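Local coordinates for protein alpha-1,3-glucanase (Bacillus circulans, PDB 5ZRU) that probably hydrolyses alpha-1,3-glucan, this chain being the catalytic unit of a longer glycoside hydrolase family 87 enzyme, at residues A[500-505]-A[551-556]; A[473-478]-A[513-518]; A[567-570]-A[574-577]; A[432-437]-A[487-492]. One frame throughout, in Å; residues are numbered along the deposited sequence.

Contact 1 of 4, residues A[500-505]-A[551-556]. With CA (calcium ion), chain K.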
loop_
_atom_site.group_PDB
_atom_site.type_symbol
_atom_site.label_atom_id
_atom_site.label_comp_id
_atom_site.label_asym_id
_atom_site.label_seq_id
_atom_site.Cartn_x
_atom_site.Cartn_y
_atom_site.Cartn_z
ATOM N N SER A 500 21.815 -3.160 5.214
ATOM C CA SER A 500 21.927 -4.516 5.747
ATOM C C SER A 500 20.619 -5.288 5.585
ATOM O O SER A 500 19.529 -4.725 5.704
ATOM C CB SER A 500 22.352 -4.504 7.222
ATOM O OG SER A 500 23.671 -3.991 7.355
ATOM N N ALA A 501 20.735 -6.591 5.308
ATOM C CA ALA A 501 19.537 -7.393 5.050
ATOM C C ALA A 501 18.692 -7.574 6.310
ATOM O O ALA A 501 17.466 -7.419 6.274
ATOM C CB ALA A 501 19.924 -8.759 4.468
ATOM N N ILE A 502 19.314 -7.932 7.426
ATOM C CA ILE A 502 18.596 -8.178 8.674
ATOM C C ILE A 502 19.249 -7.345 9.767
ATOM O O ILE A 502 20.467 -7.431 9.962
ATOM C CB ILE A 502 18.610 -9.671 9.052
ATOM C CG1 ILE A 502 18.033 -10.509 7.912
ATOM C CG2 ILE A 502 17.811 -9.912 10.324
ATOM C CD1 ILE A 502 18.238 -11.996 8.118
ATOM N N GLN A 503 18.442 -6.546 10.477
ATOM C CA GLN A 503 18.935 -5.549 11.435
ATOM C C GLN A 503 18.198 -5.678 12.764
ATOM O O GLN A 503 16.961 -5.736 12.787
ATOM C CB GLN A 503 18.763 -4.127 10.871
ATOM C CG GLN A 503 19.007 -2.979 11.857
ATOM C CD GLN A 503 19.079 -1.625 11.151
ATOM O OE1 GLN A 503 19.618 -1.528 10.055
ATOM N NE2 GLN A 503 18.532 -0.583 11.777
ATOM N N PHE A 504 18.962 -5.720 13.867
ATOM C CA PHE A 504 18.446 -5.776 15.231
ATOM C C PHE A 504 19.004 -4.607 16.025
ATOM O O PHE A 504 20.210 -4.363 15.991
ATOM C CB PHE A 504 18.886 -7.031 16.020
ATOM C CG PHE A 504 18.540 -8.345 15.403
ATOM C CD1 PHE A 504 19.253 -8.831 14.317
ATOM C CD2 PHE A 504 17.575 -9.153 15.984
ATOM C CE1 PHE A 504 18.965 -10.079 13.789
ATOM C CE2 PHE A 504 17.289 -10.411 15.450
ATOM C CZ PHE A 504 17.981 -10.858 14.358
ATOM N N GLY A 505 18.161 -3.938 16.804
ATOM C CA GLY A 505 18.703 -2.911 17.672
ATOM C C GLY A 505 17.724 -2.420 18.717
ATOM O O GLY A 505 16.597 -2.910 18.829
ATOM N N ALA A 551 19.724 -14.502 18.408
ATOM C CA ALA A 551 19.020 -14.931 17.204
ATOM C C ALA A 551 19.704 -16.181 16.669
ATOM O O ALA A 551 20.931 -16.289 16.719
ATOM C CB ALA A 551 19.005 -13.839 16.129
ATOM N N THR A 552 18.908 -17.113 16.149
ATOM C CA THR A 552 19.413 -18.378 15.629
ATOM C C THR A 552 19.052 -18.496 14.157
ATOM O O THR A 552 17.885 -18.323 13.785
ATOM C CB THR A 552 18.836 -19.565 16.407
ATOM O OG1 THR A 552 19.224 -19.461 17.780
ATOM C CG2 THR A 552 19.350 -20.884 15.831
ATOM N N PHE A 553 20.055 -18.769 13.330
ATOM C CA PHE A 553 19.878 -19.012 11.907
ATOM C C PHE A 553 20.176 -20.477 11.620
ATOM O O PHE A 553 21.211 -20.997 12.055
ATOM C CB PHE A 553 20.805 -18.121 11.077
ATOM C CG PHE A 553 20.369 -16.680 11.006
ATOM C CD1 PHE A 553 20.477 -15.852 12.111
ATOM C CD2 PHE A 553 19.864 -16.159 9.827
ATOM C CE1 PHE A 553 20.077 -14.519 12.051
ATOM C CE2 PHE A 553 19.462 -14.824 9.752
ATOM C CZ PHE A 553 19.571 -14.007 10.863
ATOM N N ASN A 554 19.265 -21.138 10.909
ATOM C CA ASN A 554 19.480 -22.477 10.377
ATOM C C ASN A 554 19.388 -22.401 8.862
ATOM O O ASN A 554 18.426 -21.843 8.331
ATOM C CB ASN A 554 18.440 -23.467 10.914
ATOM C CG ASN A 554 18.484 -23.604 12.428
ATOM O OD1 ASN A 554 19.356 -24.278 12.966
ATOM N ND2 ASN A 554 17.542 -22.964 13.121
ATOM N N ASN A 555 20.383 -22.955 8.170
ATOM C CA ASN A 555 20.396 -22.986 6.704
ATOM C C ASN A 555 20.300 -21.572 6.124
ATOM O O ASN A 555 19.348 -21.209 5.427
ATOM C CB ASN A 555 19.270 -23.873 6.151
ATOM C CG ASN A 555 19.338 -24.013 4.649
ATOM O OD1 ASN A 555 20.421 -23.965 4.077
ATOM N ND2 ASN A 555 18.182 -24.169 3.994
ATOM N N LEU A 556 21.312 -20.773 6.426
ATOM C CA LEU A 556 21.463 -19.444 5.857
ATOM C C LEU A 556 22.397 -19.526 4.658
ATOM O O LEU A 556 23.456 -20.161 4.739
ATOM C CB LEU A 556 22.032 -18.482 6.902
ATOM C CG LEU A 556 22.480 -17.116 6.376
ATOM C CD1 LEU A 556 21.279 -16.313 5.883
ATOM C CD2 LEU A 556 23.239 -16.361 7.462
HETATM CA CA CA K . 20.792 -24.363 1.985
#
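I502 and F553 meet head-on between two walls of the fold, and F504 meets A551 one step further along, so the contact is apolar from end to end. I502 brings CD1 to the rim of the F553 ring, in the ring plane, 3.5 Å from CE2 and 3.7 Å from CZ. Its CG1 branch lies anti to the carbonyl carbon (chi1 -56°), and with chi2 extended the terminal methyl is carried straight at the ring. F504 reaches the opposing strand with the far end of its ring: CZ is 3.6 Å from A551 CB. Among the aromatic pairs, F553 stacks on F515 of the preceding coil, while F504 has F510 edge-to-face beside it.

Polar groups gather at the corner beyond F553. N555 OD1 binds a calcium ion at 2.2 Å, while its ND2 is hydrogen-bonded to N517 OD1, and N554 ND2 likewise holds N516 OD1. N555 has a left-handed backbone (phi 57°, psi 63°), which turns the chain at this corner. Stacked phenylalanines inside, with asparagines bonded from coil to coil at the corner, are characteristic of a parallel beta-helix of the pectate-lyase-like superfamily.

Contact 2 of 4, residues A[473-478]-A[513-518]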
loop_
_atom_site.group_PDB
_atom_site.type_symbol
_atom_site.label_atom_id
_atom_site.label_comp_id
_atom_site.label_asym_id
_atom_site.label_seq_id
_atom_site.Cartn_x
_atom_site.Cartn_y
_atom_site.Cartn_z
ATOM N N GLY A 473 17.045 -2.351 8.260
ATOM C CA GLY A 473 17.225 -3.591 7.539
ATOM C C GLY A 473 16.105 -3.827 6.546
ATOM O O GLY A 473 15.024 -3.248 6.638
ATOM N N ALA A 474 16.381 -4.660 5.543
ATOM C CA ALA A 474 15.279 -5.190 4.744
ATOM C C ALA A 474 14.263 -5.869 5.654
ATOM O O ALA A 474 13.046 -5.744 5.458
ATOM C CB ALA A 474 15.809 -6.162 3.680
ATOM N N ILE A 475 14.752 -6.590 6.656
ATOM C CA ILE A 475 13.973 -7.000 7.823
ATOM C C ILE A 475 14.549 -6.241 9.006
ATOM O O ILE A 475 15.750 -6.344 9.280
ATOM C CB ILE A 475 14.052 -8.516 8.058
ATOM C CG1 ILE A 475 13.477 -9.288 6.866
ATOM C CG2 ILE A 475 13.346 -8.902 9.362
ATOM C CD1 ILE A 475 13.582 -10.818 7.032
ATOM N N ASP A 476 13.706 -5.485 9.713
ATOM C CA ASP A 476 14.185 -4.598 10.770
ATOM C C ASP A 476 13.436 -4.879 12.061
ATOM O O ASP A 476 12.208 -4.749 12.117
ATOM C CB ASP A 476 14.040 -3.124 10.371
ATOM C CG ASP A 476 14.879 -2.210 11.242
ATOM O OD1 ASP A 476 14.393 -1.775 12.315
ATOM O OD2 ASP A 476 16.042 -1.969 10.874
ATOM N N LEU A 477 14.176 -5.236 13.102
ATOM C CA LEU A 477 13.599 -5.555 14.395
ATOM C C LEU A 477 14.167 -4.599 15.433
ATOM O O LEU A 477 15.388 -4.496 15.593
ATOM C CB LEU A 477 13.885 -7.009 14.777
ATOM C CG LEU A 477 13.536 -8.055 13.702
ATOM C CD1 LEU A 477 13.954 -9.451 14.160
ATOM C CD2 LEU A 477 12.037 -8.033 13.376
ATOM N N GLU A 478 13.280 -3.924 16.151
ATOM C CA GLU A 478 13.666 -2.852 17.062
ATOM C C GLU A 478 12.995 -3.100 18.405
ATOM O O GLU A 478 11.768 -3.039 18.506
ATOM C CB GLU A 478 13.270 -1.493 16.489
ATOM C CG GLU A 478 13.585 -0.326 17.397
ATOM C CD GLU A 478 12.998 0.974 16.873
ATOM O OE1 GLU A 478 13.303 1.344 15.718
ATOM O OE2 GLU A 478 12.207 1.603 17.610
ATOM N N ILE A 513 14.162 -15.705 18.679
ATOM C CA ILE A 513 14.038 -15.241 17.300
ATOM C C ILE A 513 14.788 -16.227 16.415
ATOM O O ILE A 513 16.007 -16.382 16.554
ATOM C CB ILE A 513 14.597 -13.822 17.114
ATOM C CG1 ILE A 513 14.117 -12.877 18.225
ATOM C CG2 ILE A 513 14.240 -13.301 15.718
ATOM C CD1 ILE A 513 12.589 -12.700 18.313
ATOM N N VAL A 514 14.073 -16.876 15.490
ATOM C CA VAL A 514 14.634 -17.958 14.684
ATOM C C VAL A 514 14.444 -17.646 13.206
ATOM O O VAL A 514 13.353 -17.244 12.786
ATOM C CB VAL A 514 13.989 -19.314 15.030
ATOM C CG1 VAL A 514 14.599 -20.422 14.163
ATOM C CG2 VAL A 514 14.166 -19.621 16.517
ATOM N N PHE A 515 15.503 -17.851 12.421
ATOM C CA PHE A 515 15.518 -17.601 10.983
ATOM C C PHE A 515 15.919 -18.892 10.281
ATOM O O PHE A 515 17.085 -19.297 10.354
ATOM C CB PHE A 515 16.524 -16.508 10.621
ATOM C CG PHE A 515 16.117 -15.121 11.008
ATOM C CD1 PHE A 515 16.323 -14.655 12.300
ATOM C CD2 PHE A 515 15.585 -14.254 10.056
ATOM C CE1 PHE A 515 15.973 -13.356 12.645
ATOM C CE2 PHE A 515 15.241 -12.954 10.392
ATOM C CZ PHE A 515 15.429 -12.510 11.700
ATOM N N ASN A 516 14.984 -19.525 9.574
ATOM C CA ASN A 516 15.275 -20.783 8.896
ATOM C C ASN A 516 15.183 -20.608 7.385
ATOM O O ASN A 516 14.273 -19.941 6.886
ATOM C CB ASN A 516 14.310 -21.889 9.358
ATOM C CG ASN A 516 14.468 -22.226 10.843
ATOM O OD1 ASN A 516 15.547 -22.085 11.414
ATOM N ND2 ASN A 516 13.387 -22.653 11.467
ATOM N N ASN A 517 16.135 -21.198 6.655
ATOM C CA ASN A 517 16.103 -21.222 5.186
ATOM C C ASN A 517 16.035 -19.805 4.613
ATOM O O ASN A 517 15.147 -19.474 3.828
ATOM C CB ASN A 517 14.927 -22.063 4.661
ATOM C CG ASN A 517 14.778 -23.406 5.378
ATOM O OD1 ASN A 517 15.762 -24.030 5.778
ATOM N ND2 ASN A 517 13.535 -23.857 5.531
ATOM N N ILE A 518 16.983 -18.964 5.018
ATOM C CA ILE A 518 17.087 -17.587 4.540
ATOM C C ILE A 518 18.134 -17.533 3.435
ATOM O O ILE A 518 19.240 -18.068 3.596
ATOM C CB ILE A 518 17.468 -16.629 5.683
ATOM C CG1 ILE A 518 16.583 -16.852 6.925
ATOM C CG2 ILE A 518 17.436 -15.170 5.196
ATOM C CD1 ILE A 518 15.103 -16.667 6.710
#
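Strand 475-478, with I475 and L477 facing F515 and I513, runs nearly antiparallel to strand 513-516 (169°) at an axis separation of 12.0 Å, a spacing for side chains meeting between two walls and not for backbone pairing. L477 is the link between both partners: its CD1 lies 4.2 Å from CZ of F515 and also 4.2 Å from CG2 of I513. It points straight against F515 but passes alongside I513. I475 adds its own CD1, 4.3 Å from F515 CE2. Both methyls sit at the edge of the F515 ring, close to its plane. With chi1 at -73° the ring is directed at the opposite wall, and its CE2-CZ edge meets the two methyls. At these distances the van der Waals contacts are rather loose.

Outside this apolar layer, D476 folds back on its own segment: G473 N gives a hydrogen bond of 2.8 Å to D476 OD2, on the anti lone pair of that oxygen. R472 forms salt bridges with both D476 and E478, so these buried acids have a cation at hand.

Strand 475-478 lies between strands 435-437 and 502-505 in one wall, and strand 513-523 between strands 487-495 and 550-561 in the other; F515 also reaches I502 and F504 of strand 502-505.

Contact 3 of 4, residues A[567-570]-A[574-577]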
loop_
_atom_site.group_PDB
_atom_site.type_symbol
_atom_site.label_atom_id
_atom_site.label_comp_id
_atom_site.label_asym_id
_atom_site.label_seq_id
_atom_site.Cartn_x
_atom_site.Cartn_y
_atom_site.Cartn_z
ATOM N N TYR A 567 28.818 -10.425 8.682
ATOM C CA TYR A 567 28.038 -9.987 9.827
ATOM C C TYR A 567 28.718 -8.802 10.482
ATOM O O TYR A 567 29.941 -8.659 10.429
ATOM C CB TYR A 567 27.876 -11.079 10.882
ATOM C CG TYR A 567 27.946 -12.461 10.335
ATOM C CD1 TYR A 567 26.889 -12.982 9.614
ATOM C CD2 TYR A 567 29.067 -13.253 10.538
ATOM C CE1 TYR A 567 26.947 -14.249 9.096
ATOM C CE2 TYR A 567 29.135 -14.527 10.036
ATOM C CZ TYR A 567 28.068 -15.027 9.317
ATOM O OH TYR A 567 28.111 -16.306 8.804
ATOM N N PHE A 568 27.907 -7.966 11.117
ATOM C CA PHE A 568 28.399 -6.808 11.862
ATOM C C PHE A 568 27.573 -6.780 13.144
ATOM O O PHE A 568 26.491 -6.185 13.185
ATOM C CB PHE A 568 28.263 -5.531 11.050
ATOM C CG PHE A 568 28.873 -4.327 11.706
ATOM C CD1 PHE A 568 29.914 -4.466 12.608
ATOM C CD2 PHE A 568 28.392 -3.059 11.437
ATOM C CE1 PHE A 568 30.473 -3.352 13.222
ATOM C CE2 PHE A 568 28.951 -1.942 12.044
ATOM C CZ PHE A 568 29.990 -2.089 12.934
ATOM N N ILE A 569 28.086 -7.441 14.177
ATOM C CA ILE A 569 27.338 -7.741 15.394
ATOM C C ILE A 569 27.971 -6.988 16.553
ATOM O O ILE A 569 29.183 -7.076 16.770
ATOM C CB ILE A 569 27.329 -9.254 15.683
ATOM C CG1 ILE A 569 26.918 -10.044 14.437
ATOM C CG2 ILE A 569 26.434 -9.569 16.867
ATOM C CD1 ILE A 569 25.552 -9.676 13.899
ATOM N N GLN A 570 27.154 -6.268 17.309
ATOM C CA GLN A 570 27.668 -5.578 18.481
ATOM C C GLN A 570 28.003 -6.585 19.573
ATOM O O GLN A 570 27.283 -7.566 19.780
ATOM C CB GLN A 570 26.649 -4.560 18.987
ATOM C CG GLN A 570 27.116 -3.763 20.189
ATOM C CD GLN A 570 26.218 -2.573 20.466
ATOM O OE1 GLN A 570 25.812 -1.864 19.545
ATOM N NE2 GLN A 570 25.899 -2.353 21.732
ATOM N N ASN A 574 24.114 -12.588 20.990
ATOM C CA ASN A 574 24.354 -14.021 20.811
ATOM C C ASN A 574 23.756 -14.471 19.481
ATOM O O ASN A 574 22.564 -14.772 19.396
ATOM C CB ASN A 574 23.752 -14.809 21.968
ATOM C CG ASN A 574 24.184 -14.282 23.324
ATOM O OD1 ASN A 574 23.400 -13.637 24.034
ATOM N ND2 ASN A 574 25.430 -14.553 23.694
ATOM N N LEU A 575 24.586 -14.545 18.447
ATOM C CA LEU A 575 24.156 -14.951 17.113
ATOM C C LEU A 575 24.646 -16.367 16.848
ATOM O O LEU A 575 25.849 -16.630 16.916
ATOM C CB LEU A 575 24.688 -13.991 16.046
ATOM C CG LEU A 575 24.370 -14.284 14.574
ATOM C CD1 LEU A 575 22.881 -14.120 14.264
ATOM C CD2 LEU A 575 25.226 -13.426 13.641
ATOM N N THR A 576 23.717 -17.271 16.556
ATOM C CA THR A 576 24.028 -18.647 16.184
ATOM C C THR A 576 23.711 -18.827 14.706
ATOM O O THR A 576 22.622 -18.457 14.261
ATOM C CB THR A 576 23.205 -19.637 17.010
ATOM O OG1 THR A 576 23.522 -19.487 18.400
ATOM C CG2 THR A 576 23.488 -21.067 16.565
ATOM N N ILE A 577 24.658 -19.370 13.944
ATOM C CA ILE A 577 24.451 -19.659 12.528
ATOM C C ILE A 577 24.881 -21.094 12.284
ATOM O O ILE A 577 26.078 -21.404 12.340
ATOM C CB ILE A 577 25.221 -18.700 11.618
ATOM C CG1 ILE A 577 24.813 -17.263 11.953
ATOM C CG2 ILE A 577 24.934 -19.013 10.162
ATOM C CD1 ILE A 577 25.645 -16.258 11.296
#
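The last stretch of the beta-helix at its C-terminal end is held by Y567 and I569 against L575 and I577, across a short connection. I577 and Y567 approach each other from the two facing strands, and CD1 of I577 lies against the hydroxyl side of the ring: 3.3 Å from CE1, 3.4 Å from CZ and 3.5 Å from OH. The approach is tight, and Y567 holds its ring with chi1 at -27°, well off a staggered position, which suggests some strain. I577 reaches this far because its CG1 stands opposite the carbonyl carbon across the CA-CB bond (chi1 -56°) and the chain continues extended to CD1.

The second meeting is made by L575 CD2, which is 3.8 Å from I569 CD1 and 3.9 Å from I569 CG1; the two side chains cross at about a right angle. The same methyl also comes within 4.4 Å of Y567 CD1, so it joins both halves of the contact. With an alanine in place of Y567, I577 CD1 would probably lose most of its cover on this side and be free to turn.

The four side chains form a partly exposed apolar patch. Behind it, Y567 and I569 both touch I542, and L575 touches F553 of the preceding coil. Two walls of the last coil of a right-handed parallel beta-helix are joined here by apolar side chains.

Contact 4 of 4, residues A[432-437]-A[487-492]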
loop_
_atom_site.group_PDB
_atom_site.type_symbol
_atom_site.label_atom_id
_atom_site.label_comp_id
_atom_site.label_asym_id
_atom_site.label_seq_id
_atom_site.Cartn_x
_atom_site.Cartn_y
_atom_site.Cartn_z
ATOM N N SER A 432 11.723 -0.628 5.244
ATOM C CA SER A 432 11.989 -2.058 5.337
ATOM C C SER A 432 10.888 -2.817 4.618
ATOM O O SER A 432 9.777 -2.315 4.459
ATOM C CB SER A 432 12.038 -2.517 6.803
ATOM O OG SER A 432 12.933 -1.714 7.557
ATOM N N ALA A 433 11.196 -4.044 4.189
ATOM C CA ALA A 433 10.115 -4.916 3.745
ATOM C C ALA A 433 9.261 -5.348 4.924
ATOM O O ALA A 433 8.029 -5.380 4.831
ATOM C CB ALA A 433 10.660 -6.146 3.022
ATOM N N ILE A 434 9.905 -5.663 6.047
ATOM C CA ILE A 434 9.256 -6.159 7.253
ATOM C C ILE A 434 9.863 -5.434 8.444
ATOM O O ILE A 434 11.091 -5.337 8.547
ATOM C CB ILE A 434 9.456 -7.678 7.426
ATOM C CG1 ILE A 434 8.690 -8.469 6.370
ATOM C CG2 ILE A 434 9.041 -8.120 8.831
ATOM C CD1 ILE A 434 9.137 -9.913 6.301
ATOM N N ARG A 435 9.016 -4.949 9.358
ATOM C CA ARG A 435 9.536 -4.397 10.598
ATOM C C ARG A 435 8.666 -4.830 11.770
ATOM O O ARG A 435 7.469 -5.106 11.628
ATOM C CB ARG A 435 9.659 -2.860 10.553
ATOM C CG ARG A 435 8.362 -2.081 10.773
ATOM C CD ARG A 435 8.649 -0.582 10.794
ATOM N NE ARG A 435 7.419 0.203 10.895
ATOM C CZ ARG A 435 7.364 1.434 11.391
ATOM N NH1 ARG A 435 8.469 2.024 11.837
ATOM N NH2 ARG A 435 6.202 2.076 11.451
ATOM N N MET A 436 9.301 -4.924 12.932
ATOM C CA MET A 436 8.593 -5.045 14.198
ATOM C C MET A 436 9.239 -4.062 15.157
ATOM O O MET A 436 10.462 -3.908 15.142
ATOM C CB MET A 436 8.672 -6.465 14.757
ATOM C CG MET A 436 8.138 -7.543 13.813
ATOM S SD MET A 436 8.300 -9.206 14.512
ATOM C CE MET A 436 7.178 -9.134 15.903
ATOM N N ASN A 437 8.434 -3.381 15.966
ATOM C CA ASN A 437 9.015 -2.612 17.061
ATOM C C ASN A 437 8.032 -2.596 18.222
ATOM O O ASN A 437 6.891 -3.046 18.102
ATOM C CB ASN A 437 9.436 -1.190 16.622
ATOM C CG ASN A 437 8.267 -0.258 16.295
ATOM O OD1 ASN A 437 7.225 -0.264 16.942
ATOM N ND2 ASN A 437 8.470 0.590 15.282
ATOM N N VAL A 487 9.480 -15.094 17.477
ATOM C CA VAL A 487 9.296 -14.778 16.065
ATOM C C VAL A 487 10.120 -15.760 15.246
ATOM O O VAL A 487 11.284 -16.020 15.568
ATOM C CB VAL A 487 9.699 -13.326 15.727
ATOM C CG1 VAL A 487 9.249 -12.985 14.312
ATOM C CG2 VAL A 487 9.094 -12.337 16.715
ATOM N N THR A 488 9.514 -16.309 14.198
ATOM C CA THR A 488 10.194 -17.225 13.294
ATOM C C THR A 488 10.050 -16.702 11.876
ATOM O O THR A 488 8.947 -16.313 11.470
ATOM C CB THR A 488 9.611 -18.637 13.396
ATOM O OG1 THR A 488 9.643 -19.068 14.761
ATOM C CG2 THR A 488 10.409 -19.621 12.527
ATOM N N PHE A 489 11.162 -16.691 11.139
ATOM C CA PHE A 489 11.217 -16.359 9.719
ATOM C C PHE A 489 11.665 -17.608 8.980
ATOM O O PHE A 489 12.717 -18.170 9.304
ATOM C CB PHE A 489 12.204 -15.222 9.436
ATOM C CG PHE A 489 11.882 -13.942 10.133
ATOM C CD1 PHE A 489 12.167 -13.776 11.476
ATOM C CD2 PHE A 489 11.313 -12.894 9.432
ATOM C CE1 PHE A 489 11.886 -12.591 12.115
ATOM C CE2 PHE A 489 11.014 -11.707 10.071
ATOM C CZ PHE A 489 11.303 -11.555 11.413
ATOM N N THR A 490 10.881 -18.051 7.997
ATOM C CA THR A 490 11.223 -19.284 7.294
ATOM C C THR A 490 11.025 -19.112 5.793
ATOM O O THR A 490 9.984 -18.616 5.358
ATOM C CB THR A 490 10.376 -20.452 7.820
ATOM O OG1 THR A 490 10.565 -20.554 9.238
ATOM C CG2 THR A 490 10.807 -21.759 7.155
ATOM N N ASN A 491 12.012 -19.534 5.001
ATOM C CA ASN A 491 11.918 -19.472 3.541
ATOM C C ASN A 491 11.750 -18.025 3.071
ATOM O O ASN A 491 10.738 -17.644 2.484
ATOM C CB ASN A 491 10.769 -20.351 3.032
ATOM C CG ASN A 491 11.097 -21.832 3.090
ATOM O OD1 ASN A 491 12.207 -22.248 2.738
ATOM N ND2 ASN A 491 10.131 -22.635 3.525
ATOM N N ILE A 492 12.755 -17.207 3.363
ATOM C CA ILE A 492 12.745 -15.799 2.968
ATOM C C ILE A 492 13.896 -15.577 2.007
ATOM O O ILE A 492 15.041 -15.921 2.322
ATOM C CB ILE A 492 12.882 -14.844 4.171
ATOM C CG1 ILE A 492 11.968 -15.249 5.337
ATOM C CG2 ILE A 492 12.664 -13.385 3.724
ATOM C CD1 ILE A 492 10.496 -15.038 5.099
#
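F489 supplies the ring of this contact, and I434 meets it at the edge: the CG2 methyl of I434 lies near the ring plane, 4.3 Å from CE2. F515 of the next coil stacks on the F489 ring, and F453 of strand 451-459 meets it with planes nearly parallel. These rings form a run of phenylalanines along the interior of a parallel beta-helix, the fold of the pectate-lyase-like superfamily, and I434 touches that run from the opposite wall. A chi1 of -60° sends the F489 ring inward, away from its own strand.

Both chains turn a corner at the I434-F489 end of the contact. The backbone of N491 is left-handed and leads the chain to another face, and A433 and I434 make the corner on the other wall. There S432 OG is hydrogen-bonded to G473 O, tying one coil to the next. R435, whose CB points away from the 487-492 segment, reaches D376 with a salt bridge from NH2; D376 is a calcium ligand seen in a structure of this protein, though no ion is bound to it here.

The remaining meeting joins M436 and V487, tip to tip. V487 spreads its two methyls toward the thioether, and SD lies 3.9 Å from both CG1 and CG2. M436 bends at chi3 (66°), placing CE 3.8 Å from V487 CG2.

From the N terminus, contact 4 opens at 432-437 and contact 2 at 473-478 before contact 4 closes at 487-492. Contact 1 opens at 500-505, contact 2 closes at 513-518, and contact 1 closes at 551-556. Contact 2 therefore crosses both contact 4 and contact 1, while 4 and 1 follow in series; none nests inside another. Contact 3 comes last, closing the short loop between 567-570 and 574-577. The opening segments of all four contacts belong to one wall and the closing segments to another. Probable backbone hydrogen bonds, as between T552 and F515, F489 and N516, or F553 and T576, join neighbouring closing segments, so successive coils are laced to the C terminus.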